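Local atomic coordinates of putative alpha-L-fucosidase (Bacteroides thetaiotaomicron, PDB entry 3EYP), a protein that probably acts as an alpha-L-fucosidase, a family 29 glycoside hydrolase that removes fucose from glycoconjugates. Residues A[141-146]-A[179-184]; A[157-162]-A[187-192]. All blocks are in the same frame, centred on the assembly; numbering follows the deposited sequence.

Interaction 1 (A[141-146]-A[179-184])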
loop_
_atom_site.group_PDB
_atom_site.type_symbol
_atom_site.label_atom_id
_atom_site.label_comp_id
_atom_site.label_asym_id
_atom_site.label_seq_id
_atom_site.Cartn_x
_atom_site.Cartn_y
_atom_site.Cartn_z
ATOM N N ARG A 141 7.796 15.819 -27.461
ATOM C CA ARG A 141 6.514 16.526 -27.568
ATOM C C ARG A 141 5.589 16.036 -26.450
ATOM O O ARG A 141 4.860 16.781 -25.802
ATOM C CB ARG A 141 5.826 16.280 -28.917
ATOM C CG ARG A 141 6.156 17.191 -30.098
ATOM C CD ARG A 141 5.167 16.815 -31.293
ATOM N NE ARG A 141 4.244 17.864 -31.726
ATOM C CZ ARG A 141 2.918 17.748 -31.864
ATOM N NH1 ARG A 141 2.285 16.611 -31.588
ATOM N NH2 ARG A 141 2.223 18.794 -32.294
ATOM N N TYR A 142 5.631 14.743 -26.259
ATOM C CA TYR A 142 4.734 14.095 -25.332
ATOM C C TYR A 142 5.170 14.503 -23.926
ATOM O O TYR A 142 4.371 14.656 -23.009
ATOM C CB TYR A 142 4.766 12.582 -25.483
ATOM C CG TYR A 142 3.906 11.920 -24.400
ATOM C CD1 TYR A 142 2.513 11.939 -24.491
ATOM C CD2 TYR A 142 4.465 11.355 -23.261
ATOM C CE1 TYR A 142 1.723 11.373 -23.529
ATOM C CE2 TYR A 142 3.663 10.813 -22.270
ATOM C CZ TYR A 142 2.275 10.820 -22.423
ATOM O OH TYR A 142 1.429 10.252 -21.480
ATOM N N LYS A 143 6.480 14.634 -23.763
ATOM C CA LYS A 143 7.042 15.084 -22.485
ATOM C C LYS A 143 6.419 16.406 -22.120
ATOM O O LYS A 143 5.986 16.608 -20.984
ATOM C CB LYS A 143 8.564 15.245 -22.541
ATOM C CG LYS A 143 9.142 16.125 -21.415
ATOM C CD LYS A 143 10.608 16.414 -21.573
ATOM C CE LYS A 143 10.876 17.491 -22.612
ATOM N NZ LYS A 143 12.313 17.916 -22.584
ATOM N N GLU A 144 6.349 17.331 -23.067
ATOM C CA GLU A 144 5.718 18.637 -22.749
ATOM C C GLU A 144 4.218 18.543 -22.480
ATOM O O GLU A 144 3.716 19.209 -21.608
ATOM C CB GLU A 144 5.949 19.700 -23.843
ATOM C CG GLU A 144 7.384 19.898 -24.189
ATOM C CD GLU A 144 8.224 20.340 -22.987
ATOM O OE1 GLU A 144 7.728 21.110 -22.109
ATOM O OE2 GLU A 144 9.390 19.878 -22.921
ATOM N N TYR A 145 3.521 17.710 -23.256
ATOM C CA TYR A 145 2.053 17.513 -23.101
ATOM C C TYR A 145 1.742 17.022 -21.687
ATOM O O TYR A 145 0.912 17.570 -20.926
ATOM C CB TYR A 145 1.511 16.460 -24.114
ATOM C CG TYR A 145 0.078 15.941 -23.850
ATOM C CD1 TYR A 145 -1.012 16.792 -23.942
ATOM C CD2 TYR A 145 -0.172 14.605 -23.529
ATOM C CE1 TYR A 145 -2.286 16.357 -23.711
ATOM C CE2 TYR A 145 -1.447 14.153 -23.286
ATOM C CZ TYR A 145 -2.510 15.035 -23.373
ATOM O OH TYR A 145 -3.803 14.645 -23.205
ATOM N N TYR A 146 2.440 15.967 -21.352
ATOM C CA TYR A 146 2.278 15.348 -20.033
ATOM C C TYR A 146 2.572 16.375 -18.934
ATOM O O TYR A 146 1.869 16.473 -17.946
ATOM C CB TYR A 146 3.178 14.107 -19.875
ATOM C CG TYR A 146 2.873 13.279 -18.614
ATOM C CD1 TYR A 146 2.083 12.172 -18.667
ATOM C CD2 TYR A 146 3.443 13.626 -17.374
ATOM C CE1 TYR A 146 1.815 11.424 -17.531
ATOM C CE2 TYR A 146 3.184 12.898 -16.261
ATOM C CZ TYR A 146 2.408 11.794 -16.332
ATOM O OH TYR A 146 2.157 11.077 -15.165
ATOM N N ARG A 179 12.338 13.148 -15.064
ATOM C CA ARG A 179 12.912 14.233 -14.223
ATOM C C ARG A 179 12.075 15.497 -14.313
ATOM O O ARG A 179 11.729 16.130 -13.307
ATOM C CB ARG A 179 14.342 14.591 -14.611
ATOM C CG ARG A 179 15.055 15.511 -13.591
ATOM C CD ARG A 179 16.521 15.753 -13.982
ATOM N NE ARG A 179 16.696 16.469 -15.251
ATOM C CZ ARG A 179 17.265 16.017 -16.377
ATOM N NH1 ARG A 179 17.374 16.852 -17.459
ATOM N NH2 ARG A 179 17.777 14.812 -16.445
ATOM N N HIS A 180 11.858 15.883 -15.556
ATOM C CA HIS A 180 11.032 17.034 -15.894
ATOM C C HIS A 180 9.711 16.957 -15.129
ATOM O O HIS A 180 9.280 17.913 -14.480
ATOM C CB HIS A 180 10.833 17.113 -17.422
ATOM C CG HIS A 180 10.175 18.369 -17.896
ATOM N ND1 HIS A 180 10.687 19.628 -17.640
ATOM C CD2 HIS A 180 9.071 18.558 -18.662
ATOM C CE1 HIS A 180 9.900 20.536 -18.200
ATOM N NE2 HIS A 180 8.913 19.912 -18.824
ATOM N N TRP A 181 9.124 15.777 -15.139
ATOM C CA TRP A 181 7.850 15.551 -14.414
ATOM C C TRP A 181 7.958 15.571 -12.893
ATOM O O TRP A 181 7.162 16.191 -12.174
ATOM C CB TRP A 181 7.184 14.278 -14.862
ATOM C CG TRP A 181 6.887 14.209 -16.327
ATOM C CD1 TRP A 181 6.827 15.231 -17.212
ATOM C CD2 TRP A 181 6.637 13.012 -17.070
ATOM N NE1 TRP A 181 6.534 14.751 -18.487
ATOM C CE2 TRP A 181 6.433 13.384 -18.417
ATOM C CE3 TRP A 181 6.595 11.671 -16.734
ATOM C CZ2 TRP A 181 6.134 12.461 -19.407
ATOM C CZ3 TRP A 181 6.270 10.732 -17.749
ATOM C CH2 TRP A 181 6.070 11.136 -19.054
ATOM N N TYR A 182 8.977 14.915 -12.415
ATOM C CA TYR A 182 9.270 14.861 -10.971
ATOM C C TYR A 182 9.444 16.248 -10.337
ATOM O O TYR A 182 8.930 16.517 -9.260
ATOM C CB TYR A 182 10.540 14.050 -10.767
ATOM C CG TYR A 182 11.210 14.248 -9.461
ATOM C CD1 TYR A 182 10.722 13.628 -8.325
ATOM C CD2 TYR A 182 12.382 15.003 -9.368
ATOM C CE1 TYR A 182 11.365 13.755 -7.138
ATOM C CE2 TYR A 182 13.029 15.143 -8.200
ATOM C CZ TYR A 182 12.524 14.520 -7.071
ATOM O OH TYR A 182 13.173 14.668 -5.861
ATOM N N LYS A 183 10.111 17.138 -11.063
ATOM C CA LYS A 183 10.351 18.508 -10.580
ATOM C C LYS A 183 9.037 19.244 -10.368
ATOM O O LYS A 183 8.843 20.022 -9.405
ATOM C CB LYS A 183 11.270 19.294 -11.559
ATOM C CG LYS A 183 12.741 18.825 -11.499
ATOM C CD LYS A 183 13.691 19.651 -12.406
ATOM C CE LYS A 183 13.472 21.163 -12.307
ATOM N NZ LYS A 183 14.589 21.981 -11.619
ATOM N N ILE A 184 8.090 18.960 -11.249
ATOM C CA ILE A 184 6.756 19.558 -11.116
ATOM C C ILE A 184 6.068 19.065 -9.891
ATOM O O ILE A 184 5.572 19.840 -9.088
ATOM C CB ILE A 184 5.869 19.345 -12.369
ATOM C CG1 ILE A 184 6.477 20.138 -13.524
ATOM C CG2 ILE A 184 4.411 19.694 -12.059
ATOM C CD1 ILE A 184 6.306 19.528 -14.887
#
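Trp181 lays its indole against the ring of Tyr146 and, from the same ring system, donates a hydrogen bond to the backbone of the facing helix. The six-membered rings stack face to face, their centroids 3.8 Å apart and their planes 29° from parallel. At the indole edge Trp181 NE1 reaches Lys143 O at 3.2 Å in a nearly straight bond (174°), meeting a lone pair in the carbonyl plane, which fixes the rotation of the indole. With CG beside its own backbone N (chi1 -58°), Trp181 reaches from helix 175-188 to helix 139-155. These are successive outer helices of the TIM-barrel domain, nearly parallel here, with local axes 10.2 Å apart. Farther along the indole, Tyr142 CE2 comes within 4.0 Å of Trp181 CH2. The tyrosine hydroxyls are engaged away from the interface, Tyr146 OH with Leu124 O and Tyr142 OH with Lys76. Beside the indole, His180 packs on the aliphatic part of Lys143: Lys143 CG lies 3.7 Å from His180 CD2, the lysine chain crossing the imidazole at about a right angle, while Lys143 NZ pairs with Glu140 and also with Glu144 OE2 at 3.5 Å.

Interaction 2 (A[157-162]-A[187-192])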
loop_
_atom_site.group_PDB
_atom_site.type_symbol
_atom_site.label_atom_id
_atom_site.label_comp_id
_atom_site.label_asym_id
_atom_site.label_seq_id
_atom_site.Cartn_x
_atom_site.Cartn_y
_atom_site.Cartn_z
ATOM N N TYR A 157 -6.180 21.340 -8.148
ATOM C CA TYR A 157 -7.057 20.296 -7.608
ATOM C C TYR A 157 -6.811 19.924 -6.164
ATOM O O TYR A 157 -7.101 18.819 -5.702
ATOM C CB TYR A 157 -6.970 19.058 -8.545
ATOM C CG TYR A 157 -7.705 19.289 -9.840
ATOM C CD1 TYR A 157 -9.034 18.971 -9.966
ATOM C CD2 TYR A 157 -7.068 19.899 -10.927
ATOM C CE1 TYR A 157 -9.723 19.219 -11.142
ATOM C CE2 TYR A 157 -7.734 20.109 -12.081
ATOM C CZ TYR A 157 -9.058 19.768 -12.194
ATOM O OH TYR A 157 -9.750 20.022 -13.376
ATOM N N GLY A 158 -6.252 20.876 -5.431
ATOM C CA GLY A 158 -6.029 20.697 -3.994
ATOM C C GLY A 158 -4.786 19.876 -3.654
ATOM O O GLY A 158 -3.931 19.715 -4.442
ATOM N N LYS A 159 -4.673 19.410 -2.435
ATOM C CA LYS A 159 -3.409 18.744 -1.983
ATOM C C LYS A 159 -3.430 17.339 -2.527
ATOM O O LYS A 159 -4.450 16.647 -2.443
ATOM C CB LYS A 159 -3.283 18.645 -0.448
ATOM C CG LYS A 159 -1.905 18.093 -0.036
ATOM C CD LYS A 159 -1.597 18.246 1.454
ATOM C CE LYS A 159 -0.146 17.983 1.701
ATOM N NZ LYS A 159 0.241 18.246 3.072
ATOM N N ILE A 160 -2.317 16.946 -3.111
ATOM C CA ILE A 160 -2.186 15.636 -3.747
ATOM C C ILE A 160 -1.124 14.828 -2.960
ATOM O O ILE A 160 0.021 15.287 -2.776
ATOM C CB ILE A 160 -1.799 15.776 -5.243
ATOM C CG1 ILE A 160 -2.774 16.643 -6.082
ATOM C CG2 ILE A 160 -1.610 14.331 -5.949
ATOM C CD1 ILE A 160 -4.155 16.126 -6.260
ATOM N N TRP A 161 -1.525 13.630 -2.502
ATOM C CA TRP A 161 -0.679 12.816 -1.608
ATOM C C TRP A 161 -0.001 11.604 -2.262
ATOM O O TRP A 161 0.891 10.982 -1.682
ATOM C CB TRP A 161 -1.484 12.333 -0.404
ATOM C CG TRP A 161 -2.024 13.372 0.483
ATOM C CD1 TRP A 161 -3.223 14.022 0.353
ATOM C CD2 TRP A 161 -1.458 13.789 1.716
ATOM N NE1 TRP A 161 -3.411 14.857 1.427
ATOM C CE2 TRP A 161 -2.335 14.731 2.279
ATOM C CE3 TRP A 161 -0.279 13.460 2.405
ATOM C CZ2 TRP A 161 -2.066 15.356 3.490
ATOM C CZ3 TRP A 161 -0.013 14.095 3.609
ATOM C CH2 TRP A 161 -0.898 15.030 4.135
ATOM N N GLU A 162 -0.433 11.290 -3.464
ATOM C CA GLU A 162 0.259 10.282 -4.307
ATOM C C GLU A 162 0.078 10.548 -5.769
ATOM O O GLU A 162 -1.014 10.895 -6.218
ATOM C CB GLU A 162 -0.218 8.868 -4.005
ATOM C CG GLU A 162 0.657 7.775 -4.600
ATOM C CD GLU A 162 0.780 6.527 -3.727
ATOM O OE1 GLU A 162 0.540 6.643 -2.494
ATOM O OE2 GLU A 162 1.070 5.428 -4.311
ATOM N N GLU A 187 7.848 20.256 -6.575
ATOM C CA GLU A 187 7.676 21.691 -6.326
ATOM C C GLU A 187 6.267 22.053 -5.884
ATOM O O GLU A 187 6.041 22.762 -4.902
ATOM C CB GLU A 187 8.099 22.513 -7.543
ATOM C CG GLU A 187 7.592 23.952 -7.444
ATOM C CD GLU A 187 8.043 24.809 -8.590
ATOM O OE1 GLU A 187 7.194 25.144 -9.450
ATOM O OE2 GLU A 187 9.253 25.157 -8.626
ATOM N N LYS A 188 5.291 21.504 -6.571
ATOM C CA LYS A 188 3.928 21.925 -6.335
ATOM C C LYS A 188 3.283 21.200 -5.182
ATOM O O LYS A 188 2.381 21.705 -4.562
ATOM C CB LYS A 188 3.087 21.720 -7.596
ATOM C CG LYS A 188 3.560 22.632 -8.710
ATOM C CD LYS A 188 2.611 22.638 -9.886
ATOM C CE LYS A 188 2.999 23.716 -10.903
ATOM N NZ LYS A 188 2.375 25.041 -10.521
ATOM N N GLN A 189 3.740 19.973 -4.962
ATOM C CA GLN A 189 3.148 19.036 -3.984
ATOM C C GLN A 189 4.226 18.344 -3.127
ATOM O O GLN A 189 4.520 17.142 -3.296
ATOM C CB GLN A 189 2.335 17.982 -4.740
ATOM C CG GLN A 189 1.112 18.555 -5.518
ATOM C CD GLN A 189 0.020 19.084 -4.607
ATOM O OE1 GLN A 189 -0.000 18.779 -3.402
ATOM N NE2 GLN A 189 -0.962 19.822 -5.189
ATOM N N PRO A 190 4.821 19.081 -2.192
ATOM C CA PRO A 190 6.001 18.500 -1.566
ATOM C C PRO A 190 5.715 17.236 -0.720
ATOM O O PRO A 190 6.610 16.469 -0.431
ATOM C CB PRO A 190 6.588 19.662 -0.745
ATOM C CG PRO A 190 5.600 20.775 -0.800
ATOM C CD PRO A 190 4.596 20.496 -1.850
ATOM N N ASP A 191 4.468 16.992 -0.377
ATOM C CA ASP A 191 4.149 15.819 0.439
ATOM C C ASP A 191 3.702 14.636 -0.433
ATOM O O ASP A 191 3.324 13.565 0.062
ATOM C CB ASP A 191 3.069 16.141 1.457
ATOM C CG ASP A 191 3.609 16.921 2.669
ATOM O OD1 ASP A 191 4.830 17.181 2.759
ATOM O OD2 ASP A 191 2.783 17.255 3.535
ATOM N N CYS A 192 3.787 14.841 -1.732
ATOM C CA CYS A 192 3.291 13.840 -2.682
ATOM C C CYS A 192 4.287 12.696 -2.873
ATOM O O CYS A 192 5.407 12.857 -3.311
ATOM C CB CYS A 192 2.931 14.445 -4.036
ATOM S SG CYS A 192 2.081 13.209 -5.136
#
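A chi1 of -64° sets Gln189 CG beside its own backbone N, and a bend at chi2 (-68°) turns the amide onto the loop 157-162, where it meets Gly158 and Ile160. The arrangement belongs to the beta/alpha barrel: the loop leads from helix 139-155 into strand 162-164, and the segment 187-192 leads from the end of helix 175-188 toward the neighbouring parallel strand 193-195. Gln189 OE1 accepts a hydrogen bond from Ile160 N at 3.0 Å, a straight one (172°) that arrives from above the carbonyl plane rather than on a lone pair. On the other branch of the amide, Gln189 NE2 gives a more bent bond to Gly158 O at 3.1 Å and another to Met154 O at the end of helix 139-155, so both amide atoms are used and its flip is settled. A leucine here would probably leave the Ile160 N-H and the Gly158 carbonyl without their mates and loosen the hold of the turn on the loop. Gln189 also opens a type I beta turn that runs to Cys192, closed by Cys192 N to Gln189 O at 2.9 Å. From this turn Asp191 faces Lys159, whose extended chain carries Lys159 NZ to within 2.8 Å of Asp191 OD2; this salt bridge meets the oxygen on its anti side, out of the carboxylate plane. On its way there, Lys159 CD passes over one face of the Trp161 indole. Deeper in, Ile160 CG2 rests 3.9 Å from Cys192 SG.

How the interactions relate
Helix 175-188 joins the two contacts: residues 179-184 serve interaction 1, and the turn that follows the helix, Gln189 to Cys192, serves interaction 2. Their centres lie about 16 Å apart on the same side of the chain's centre, and their segments alternate along the sequence. Helix 139-155 supplies residues 141-146 to interaction 1, and near its other end Met154 O is a further partner of Gln189. Interaction 1 pairs two outer helices by a stack and an indole-to-backbone bond, its centre about 26 Å from the centre of the chain, whereas interaction 2, at about 18 Å, ties the connections that lead into adjacent parallel strands 162-164 and 193-195.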